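Local coordinates for RagB/SusD family nutrient uptake outer membrane protein (Bacteroides thetaiotaomicron, PDB 7KV2) that probably binds beta-glucans at the outer surface of the outer membrane, as a SusD-family glycan-binding protein of a gut bacterium, at residues 150-155 against 192-197; 185-190 against 225-230. One frame throughout, in Å; residues are numbered along the deposited sequence.

Interaction 1: 150-155 against 192-197; sequences LRVFYY and TSLEEV
Val-152 points its isopropyl group at helix 183-200 and meets two residues there. CG2 lies between them, 3.6 Å from Ser-193 CB and 3.7 Å from Leu-194 CD2, while CG1 meets the leucine alone, with Leu-194 CD2 at 3.7 Å and CG and CD1 slightly farther. The valine torsion sets this fork: CG1 stands opposite the backbone N (chi1 177°) and CG2 beside it. The Leu-194 CB bond does not aim at helix 137-162, yet the branched end comes nearer to it. The two side chains meet obliquely, CD2 straddling the valine fork with CG and CD1 on the CG1 side. Both helices belong to the tetratricopeptide-repeat-like helical region of the SusD fold, and this is apolar packing between them, with Val-152 CA and Ser-193 CA 7.2 Å apart. Cutting Leu-194 back to an alanine is likely to leave both Val-152 methyls without CD2 and open a gap toward Tyr-224 and Ile-227 of helix 217-231, which the leucine also touches. Ser-193 points its CB at Val-152, and its OG is hydrogen-bonded to Lys-189 O, one turn earlier in its own helix.

Interaction 2: 185-190 against 225-230; sequences QLYEKM and AEIVMY. With EDO (1,2-ethanediol), chain E.
Tyr-187 and Met-190, one turn apart on helix 183-200, pack against Ile-227 and Val-228 of helix 217-231. The segments 185-190 and 225-230 form an antiparallel helix pair in the tetratricopeptide-repeat-like part of the SusD fold: their axes approach to 10.8 Å and their N-to-C directions differ by 152°.

The apolar contacts centre on Ile-227, whose CB points at the facing helix. Its branches divide the work. CG2 meets the terminal methyl of Met-190, with CE 3.7 Å from Ile-227 CG2; the methionine chain turns at its last torsion (chi3 60°), carrying CE to the isoleucine. CD1 lies over the base of the same residue, 3.9 Å from Met-190 CB, and CG1 reaches one ring carbon, 4.0 Å from Tyr-187 CE1. Met-190 also touches Val-152 and Asn-156 of helix 137-162, which places this contact beside a third helix.

The aromatic contacts involve backbone as well as side chain. Tyr-187 CE1 comes within 3.5 Å of Ile-227 O, which approaches the ring obliquely, whereas Val-228 N lies at the ring edge, near its plane. Beyond the ring, Tyr-187 OH passes 3.6 Å from Val-228 CG2, the two side chains crossing at a slant, although Val-228 directs its CB away from helix 183-200. That buried hydroxyl is satisfied by a hydrogen bond to Asp-233.

Polar bonding at Glu-226 belongs to another face of helix 217-231. Its carboxylate forms a salt bridge with Lys-160 and hydrogen bonds with Asn-156 and Tyr-403, and it also accepts from a 1,2-ethanediol, probably from the crystallisation liquor, whose O2 lies 3.1 Å from Glu-226 OE1.

Overall arrangement
The two contacts join three consecutive helices, 137-162, 183-200 and 217-231, and their centres are about 9 Å apart. Helix 183-200 is common to both: its 192-197 turns serve interaction 1 and its 185-190 turns serve interaction 2. Along the chain the order is 150-155, 185-190, 192-197, 225-230, so the segments of the two contacts alternate. They merge into one packed region, since Leu-194 CD1 lies 3.9 Å from Ile-227 CD1 and Tyr-155 CD1 lies 4.0 Å from Leu-186 CD1. Both centres are about 17 Å from the chain's centre. The shared middle helix thus links its neighbours within the SusD helical region.

Interaction 1: 150-155 against 192-197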
ATOM      1  N   LEU A 150      12.051  -6.482   6.875  1.00 22.15           N
ATOM      2  CA  LEU A 150      11.913  -5.058   6.459  1.00 20.94           C
ATOM      3  C   LEU A 150      12.722  -4.822   5.194  1.00 23.87           C
ATOM      4  O   LEU A 150      12.270  -4.082   4.308  1.00 20.56           O
ATOM      5  CB  LEU A 150      12.344  -4.117   7.573  1.00 21.07           C
ATOM      6  CG  LEU A 150      11.366  -3.983   8.748  1.00 22.42           C
ATOM      7  CD1 LEU A 150      12.042  -3.218   9.875  1.00 22.94           C
ATOM      8  CD2 LEU A 150      10.074  -3.266   8.344  1.00 22.41           C
ATOM      9  N   ARG A 151      13.905  -5.428   5.090  1.00 22.75           N
ATOM     10  CA  ARG A 151      14.749  -5.143   3.913  1.00 21.77           C
ATOM     11  C   ARG A 151      14.046  -5.634   2.649  1.00 20.11           C
ATOM     12  O   ARG A 151      14.083  -4.917   1.671  1.00 21.60           O
ATOM     13  CB  ARG A 151      16.128  -5.797   4.054  1.00 25.07           C
ATOM     14  CG  ARG A 151      17.096  -5.373   2.966  1.00 25.70           C
ATOM     15  CD  ARG A 151      18.549  -5.688   3.363  1.00 28.95           C
ATOM     16  NE  ARG A 151      18.747  -7.124   3.449  1.00 31.61           N
ATOM     17  CZ  ARG A 151      19.745  -7.726   4.117  1.00 35.72           C
ATOM     18  NH1 ARG A 151      20.640  -7.018   4.778  1.00 34.99           N
ATOM     19  NH2 ARG A 151      19.823  -9.037   4.133  1.00 38.81           N
ATOM     20  N   VAL A 152      13.426  -6.808   2.675  1.00 21.21           N
ATOM     21  CA  VAL A 152      12.664  -7.379   1.529  1.00 21.60           C
ATOM     22  C   VAL A 152      11.461  -6.465   1.254  1.00 21.15           C
ATOM     23  O   VAL A 152      11.162  -6.231   0.061  1.00 23.87           O
ATOM     24  CB  VAL A 152      12.261  -8.838   1.784  1.00 23.22           C
ATOM     25  CG1 VAL A 152      11.414  -9.399   0.646  1.00 24.82           C
ATOM     26  CG2 VAL A 152      13.489  -9.734   1.991  1.00 25.28           C
ATOM     27  N   PHE A 153      10.830  -5.960   2.314  1.00 19.57           N
ATOM     28  CA  PHE A 153       9.638  -5.051   2.207  1.00 20.23           C
ATOM     29  C   PHE A 153      10.060  -3.777   1.440  1.00 21.24           C
ATOM     30  O   PHE A 153       9.413  -3.369   0.458  1.00 22.70           O
ATOM     31  CB  PHE A 153       9.030  -4.782   3.591  1.00 19.20           C
ATOM     32  CG  PHE A 153       7.676  -4.098   3.533  1.00 19.50           C
ATOM     33  CD1 PHE A 153       7.562  -2.739   3.313  1.00 17.94           C
ATOM     34  CD2 PHE A 153       6.509  -4.861   3.506  1.00 22.46           C
ATOM     35  CE1 PHE A 153       6.318  -2.131   3.196  1.00 18.88           C
ATOM     36  CE2 PHE A 153       5.273  -4.259   3.356  1.00 21.35           C
ATOM     37  CZ  PHE A 153       5.182  -2.889   3.218  1.00 20.50           C
ATOM     38  N   TYR A 154      11.218  -3.210   1.754  1.00 21.01           N
ATOM     39  CA  TYR A 154      11.692  -1.986   1.076  1.00 20.88           C
ATOM     40  C   TYR A 154      12.130  -2.310  -0.368  1.00 23.03           C
ATOM     41  O   TYR A 154      11.861  -1.481  -1.280  1.00 22.21           O
ATOM     42  CB  TYR A 154      12.793  -1.339   1.909  1.00 20.81           C
ATOM     43  CG  TYR A 154      12.400  -0.816   3.260  1.00 21.53           C
ATOM     44  CD1 TYR A 154      11.430   0.178   3.381  1.00 19.45           C
ATOM     45  CD2 TYR A 154      13.069  -1.206   4.405  1.00 19.69           C
ATOM     46  CE1 TYR A 154      11.130   0.738   4.607  1.00 20.59           C
ATOM     47  CE2 TYR A 154      12.744  -0.681   5.644  1.00 18.99           C
ATOM     48  CZ  TYR A 154      11.765   0.293   5.752  1.00 19.71           C
ATOM     49  OH  TYR A 154      11.450   0.874   6.954  1.00 20.03           O
ATOM     50  N   TYR A 155      12.818  -3.448  -0.589  1.00 23.61           N
ATOM     51  CA  TYR A 155      13.231  -3.872  -1.956  1.00 24.49           C
ATOM     52  C   TYR A 155      11.995  -4.147  -2.822  1.00 24.07           C
ATOM     53  O   TYR A 155      12.025  -3.858  -3.996  1.00 23.69           O
ATOM     54  CB  TYR A 155      14.135  -5.108  -1.938  1.00 25.46           C
ATOM     55  CG  TYR A 155      15.584  -4.736  -1.780  1.00 27.12           C
ATOM     56  CD1 TYR A 155      16.183  -3.925  -2.718  1.00 28.68           C
ATOM     57  CD2 TYR A 155      16.359  -5.189  -0.728  1.00 30.32           C
ATOM     58  CE1 TYR A 155      17.507  -3.533  -2.614  1.00 31.55           C
ATOM     59  CE2 TYR A 155      17.694  -4.815  -0.618  1.00 28.83           C
ATOM     60  CZ  TYR A 155      18.267  -3.974  -1.550  1.00 28.97           C
ATOM     61  OH  TYR A 155      19.582  -3.579  -1.471  1.00 30.26           O
ATOM     62  N   THR A 192      14.677 -15.728  -1.119  1.00 29.98           N
ATOM     63  CA  THR A 192      15.647 -16.491  -0.291  1.00 32.19           C
ATOM     64  C   THR A 192      15.758 -15.841   1.099  1.00 31.52           C
ATOM     65  O   THR A 192      15.766 -16.582   2.077  1.00 29.66           O
ATOM     66  CB  THR A 192      17.012 -16.608  -0.988  1.00 36.75           C
ATOM     67  OG1 THR A 192      16.772 -17.339  -2.186  1.00 38.44           O
ATOM     68  CG2 THR A 192      18.036 -17.348  -0.160  1.00 39.09           C
ATOM     69  N   SER A 193      15.825 -14.508   1.194  1.00 27.64           N
ATOM     70  CA  SER A 193      15.838 -13.772   2.485  1.00 27.98           C
ATOM     71  C   SER A 193      14.596 -14.102   3.319  1.00 27.17           C
ATOM     72  O   SER A 193      14.735 -14.335   4.526  1.00 26.71           O
ATOM     73  CB  SER A 193      15.945 -12.287   2.274  1.00 30.07           C
ATOM     74  OG  SER A 193      17.239 -11.929   1.814  1.00 30.55           O
ATOM     75  N   LEU A 194      13.416 -14.126   2.701  1.00 26.97           N
ATOM     76  CA  LEU A 194      12.166 -14.473   3.422  1.00 26.86           C
ATOM     77  C   LEU A 194      12.261 -15.922   3.935  1.00 26.96           C
ATOM     78  O   LEU A 194      11.792 -16.158   5.064  1.00 26.36           O
ATOM     79  CB  LEU A 194      10.947 -14.275   2.521  1.00 27.04           C
ATOM     80  CG  LEU A 194      10.660 -12.826   2.119  1.00 27.99           C
ATOM     81  CD1 LEU A 194       9.291 -12.723   1.464  1.00 27.65           C
ATOM     82  CD2 LEU A 194      10.745 -11.878   3.304  1.00 29.45           C
ATOM     83  N   GLU A 195      12.785 -16.855   3.133  1.00 29.29           N
ATOM     84  CA  GLU A 195      12.955 -18.277   3.549  1.00 29.96           C
ATOM     85  C   GLU A 195      13.818 -18.316   4.820  1.00 29.60           C
ATOM     86  O   GLU A 195      13.455 -19.018   5.774  1.00 30.68           O
ATOM     87  CB  GLU A 195      13.556 -19.090   2.404  1.00 31.78           C
ATOM     88  CG  GLU A 195      12.560 -19.365   1.292  1.00 34.08           C
ATOM     89  CD  GLU A 195      13.075 -19.963  -0.023  1.00 38.38           C
ATOM     90  OE1 GLU A 195      14.301 -19.999  -0.238  1.00 36.17           O
ATOM     91  OE2 GLU A 195      12.221 -20.361  -0.832  1.00 37.78           O
ATOM     92  N   GLU A 196      14.893 -17.541   4.844  1.00 32.87           N
ATOM     93  CA  GLU A 196      15.833 -17.496   5.996  1.00 33.88           C
ATOM     94  C   GLU A 196      15.129 -16.942   7.223  1.00 32.21           C
ATOM     95  O   GLU A 196      15.383 -17.429   8.330  1.00 29.90           O
ATOM     96  CB  GLU A 196      17.012 -16.582   5.713  1.00 37.04           C
ATOM     97  CG  GLU A 196      17.978 -17.160   4.716  1.00 41.17           C
ATOM     98  CD  GLU A 196      19.077 -16.171   4.376  1.00 48.45           C
ATOM     99  OE1 GLU A 196      19.273 -15.192   5.163  1.00 52.09           O
ATOM    100  OE2 GLU A 196      19.710 -16.360   3.319  1.00 56.01           O
ATOM    101  N   VAL A 197      14.358 -15.871   7.059  1.00 27.73           N
ATOM    102  CA  VAL A 197      13.628 -15.261   8.195  1.00 25.71           C
ATOM    103  C   VAL A 197      12.643 -16.302   8.724  1.00 23.61           C
ATOM    104  O   VAL A 197      12.508 -16.433   9.958  1.00 29.71           O
ATOM    105  CB  VAL A 197      12.877 -13.984   7.760  1.00 25.95           C
ATOM    106  CG1 VAL A 197      11.779 -13.670   8.744  1.00 26.22           C
ATOM    107  CG2 VAL A 197      13.835 -12.837   7.563  1.00 26.74           C
TER

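Interaction 2: 185-190 against 225-230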
ATOM      1  N   GLN A 185      16.656 -11.454 -10.863  1.00 34.45           N
ATOM      2  CA  GLN A 185      17.756 -11.647  -9.874  1.00 37.23           C
ATOM      3  C   GLN A 185      17.353 -11.039  -8.523  1.00 33.47           C
ATOM      4  O   GLN A 185      17.727 -11.593  -7.507  1.00 31.51           O
ATOM      5  CB  GLN A 185      19.054 -10.994 -10.357  1.00 36.71           C
ATOM      6  CG  GLN A 185      19.728 -11.747 -11.496  1.00 35.19           C
ATOM      7  CD  GLN A 185      20.903 -10.984 -12.050  1.00 39.11           C
ATOM      8  OE1 GLN A 185      20.917  -9.757 -12.105  1.00 36.55           O
ATOM      9  NE2 GLN A 185      21.929 -11.725 -12.446  1.00 48.45           N
ATOM     10  N   LEU A 186      16.650  -9.905  -8.506  1.00 33.68           N
ATOM     11  CA  LEU A 186      16.283  -9.272  -7.207  1.00 28.77           C
ATOM     12  C   LEU A 186      15.248 -10.168  -6.515  1.00 29.40           C
ATOM     13  O   LEU A 186      15.413 -10.446  -5.316  1.00 28.42           O
ATOM     14  CB  LEU A 186      15.809  -7.842  -7.450  1.00 31.78           C
ATOM     15  CG  LEU A 186      15.392  -7.084  -6.191  1.00 30.25           C
ATOM     16  CD1 LEU A 186      16.447  -7.128  -5.096  1.00 30.74           C
ATOM     17  CD2 LEU A 186      15.050  -5.649  -6.524  1.00 28.11           C
ATOM     18  N   TYR A 187      14.290 -10.718  -7.266  1.00 28.22           N
ATOM     19  CA  TYR A 187      13.275 -11.671  -6.752  1.00 29.28           C
ATOM     20  C   TYR A 187      13.989 -12.800  -5.997  1.00 32.43           C
ATOM     21  O   TYR A 187      13.629 -13.167  -4.862  1.00 28.36           O
ATOM     22  CB  TYR A 187      12.390 -12.230  -7.873  1.00 27.65           C
ATOM     23  CG  TYR A 187      11.540 -13.369  -7.407  1.00 27.03           C
ATOM     24  CD1 TYR A 187      10.440 -13.127  -6.593  1.00 27.78           C
ATOM     25  CD2 TYR A 187      11.905 -14.685  -7.621  1.00 27.13           C
ATOM     26  CE1 TYR A 187       9.679 -14.158  -6.083  1.00 29.82           C
ATOM     27  CE2 TYR A 187      11.158 -15.729  -7.109  1.00 27.29           C
ATOM     28  CZ  TYR A 187      10.052 -15.463  -6.318  1.00 29.62           C
ATOM     29  OH  TYR A 187       9.280 -16.457  -5.812  1.00 28.55           O
ATOM     30  N   GLU A 188      15.026 -13.333  -6.628  1.00 29.97           N
ATOM     31  CA  GLU A 188      15.816 -14.444  -6.058  1.00 32.86           C
ATOM     32  C   GLU A 188      16.370 -14.046  -4.693  1.00 27.11           C
ATOM     33  O   GLU A 188      16.224 -14.865  -3.791  1.00 27.51           O
ATOM     34  CB  GLU A 188      16.916 -14.863  -7.030  1.00 35.78           C
ATOM     35  CG  GLU A 188      16.373 -15.700  -8.160  1.00 41.42           C
ATOM     36  CD  GLU A 188      15.743 -17.020  -7.753  1.00 49.28           C
ATOM     37  OE1 GLU A 188      16.176 -17.603  -6.730  1.00 53.19           O
ATOM     38  OE2 GLU A 188      14.798 -17.460  -8.468  1.00 52.85           O
ATOM     39  N   LYS A 189      16.992 -12.873  -4.572  1.00 25.68           N
ATOM     40  CA  LYS A 189      17.553 -12.395  -3.287  1.00 27.75           C
ATOM     41  C   LYS A 189      16.396 -12.234  -2.280  1.00 31.48           C
ATOM     42  O   LYS A 189      16.545 -12.619  -1.085  1.00 28.69           O
ATOM     43  CB  LYS A 189      18.268 -11.065  -3.454  1.00 30.28           C
ATOM     44  CG  LYS A 189      19.452 -11.048  -4.402  1.00 37.58           C
ATOM     45  CD  LYS A 189      20.697 -11.666  -3.840  1.00 44.98           C
ATOM     46  CE  LYS A 189      21.895 -11.384  -4.720  1.00 50.02           C
ATOM     47  NZ  LYS A 189      22.903 -12.458  -4.587  1.00 51.73           N
ATOM     48  N   MET A 190      15.292 -11.621  -2.727  1.00 30.77           N
ATOM     49  CA  MET A 190      14.125 -11.339  -1.831  1.00 28.04           C
ATOM     50  C   MET A 190      13.544 -12.645  -1.288  1.00 24.88           C
ATOM     51  O   MET A 190      13.401 -12.783  -0.051  1.00 25.86           O
ATOM     52  CB  MET A 190      13.059 -10.552  -2.594  1.00 26.64           C
ATOM     53  CG  MET A 190      13.507  -9.125  -2.841  1.00 26.91           C
ATOM     54  SD  MET A 190      12.450  -8.238  -4.037  1.00 29.59           S
ATOM     55  CE  MET A 190      10.830  -8.282  -3.263  1.00 31.28           C
ATOM     56  N   ALA A 225       3.813 -14.491  -0.189  1.00 23.71           N
ATOM     57  CA  ALA A 225       2.743 -14.769  -1.177  1.00 24.22           C
ATOM     58  C   ALA A 225       2.714 -13.659  -2.231  1.00 24.35           C
ATOM     59  O   ALA A 225       2.540 -13.965  -3.458  1.00 22.97           O
ATOM     60  CB  ALA A 225       1.404 -14.905  -0.479  1.00 27.48           C
ATOM     61  N   GLU A 226       2.864 -12.412  -1.780  1.00 21.82           N
ATOM     62  CA  GLU A 226       2.851 -11.224  -2.654  1.00 21.53           C
ATOM     63  C   GLU A 226       3.929 -11.360  -3.738  1.00 23.32           C
ATOM     64  O   GLU A 226       3.583 -11.249  -4.946  1.00 23.40           O
ATOM     65  CB  GLU A 226       3.063  -9.932  -1.886  1.00 20.60           C
ATOM     66  CG  GLU A 226       3.076  -8.719  -2.814  1.00 22.43           C
ATOM     67  CD  GLU A 226       3.047  -7.348  -2.153  1.00 22.99           C
ATOM     68  OE1 GLU A 226       2.760  -7.238  -0.922  1.00 23.55           O
ATOM     69  OE2 GLU A 226       3.359  -6.408  -2.856  1.00 23.04           O
ATOM     70  N   ILE A 227       5.182 -11.576  -3.353  1.00 22.26           N
ATOM     71  CA  ILE A 227       6.304 -11.543  -4.347  1.00 23.75           C
ATOM     72  C   ILE A 227       6.270 -12.841  -5.193  1.00 22.62           C
ATOM     73  O   ILE A 227       6.490 -12.755  -6.439  1.00 23.84           O
ATOM     74  CB  ILE A 227       7.652 -11.240  -3.654  1.00 22.31           C
ATOM     75  CG1 ILE A 227       8.158 -12.394  -2.788  1.00 24.17           C
ATOM     76  CG2 ILE A 227       7.583  -9.940  -2.860  1.00 22.78           C
ATOM     77  CD1 ILE A 227       9.572 -12.213  -2.350  1.00 23.79           C
ATOM     78  N   VAL A 228       5.922 -13.976  -4.595  1.00 23.82           N
ATOM     79  CA  VAL A 228       5.754 -15.289  -5.298  1.00 26.88           C
ATOM     80  C   VAL A 228       4.701 -15.130  -6.394  1.00 28.21           C
ATOM     81  O   VAL A 228       4.952 -15.553  -7.560  1.00 28.70           O
ATOM     82  CB  VAL A 228       5.400 -16.438  -4.342  1.00 27.97           C
ATOM     83  CG1 VAL A 228       4.892 -17.653  -5.077  1.00 30.40           C
ATOM     84  CG2 VAL A 228       6.573 -16.800  -3.453  1.00 28.56           C
ATOM     85  N   MET A 229       3.578 -14.483  -6.071  1.00 25.43           N
ATOM     86  CA  MET A 229       2.476 -14.390  -7.048  1.00 24.05           C
ATOM     87  C   MET A 229       2.820 -13.341  -8.093  1.00 23.71           C
ATOM     88  O   MET A 229       2.507 -13.580  -9.288  1.00 23.59           O
ATOM     89  CB  MET A 229       1.139 -14.118  -6.359  1.00 23.97           C
ATOM     90  CG  MET A 229       0.706 -15.298  -5.520  1.00 21.81           C
ATOM     91  SD  MET A 229      -0.681 -14.929  -4.377  1.00 26.10           S
ATOM     92  CE  MET A 229      -1.995 -15.011  -5.581  1.00 27.62           C
ATOM     93  N   TYR A 230       3.473 -12.242  -7.723  1.00 23.16           N
ATOM     94  CA  TYR A 230       3.787 -11.206  -8.734  1.00 23.79           C
ATOM     95  C   TYR A 230       4.822 -11.769  -9.739  1.00 24.68           C
ATOM     96  O   TYR A 230       4.819 -11.371 -10.900  1.00 23.30           O
ATOM     97  CB  TYR A 230       4.314  -9.913  -8.128  1.00 21.94           C
ATOM     98  CG  TYR A 230       4.330  -8.791  -9.135  1.00 21.34           C
ATOM     99  CD1 TYR A 230       3.150  -8.317  -9.682  1.00 21.95           C
ATOM    100  CD2 TYR A 230       5.511  -8.236  -9.590  1.00 22.08           C
ATOM    101  CE1 TYR A 230       3.146  -7.324 -10.648  1.00 22.00           C
ATOM    102  CE2 TYR A 230       5.525  -7.222 -10.537  1.00 22.57           C
ATOM    103  CZ  TYR A 230       4.333  -6.784 -11.092  1.00 20.13           C
ATOM    104  OH  TYR A 230       4.312  -5.777 -12.010  1.00 22.19           O
TER
HETATM  105  C1  EDO E 604       3.960  -3.082  -2.797  1.00 58.54           C
HETATM  106  O1  EDO E 604       3.547  -2.098  -3.729  1.00 56.68           O
HETATM  107  C2  EDO E 604       2.952  -3.433  -1.763  1.00 59.15           C
HETATM  108  O2  EDO E 604       3.411  -4.212  -0.645  1.00 57.91           O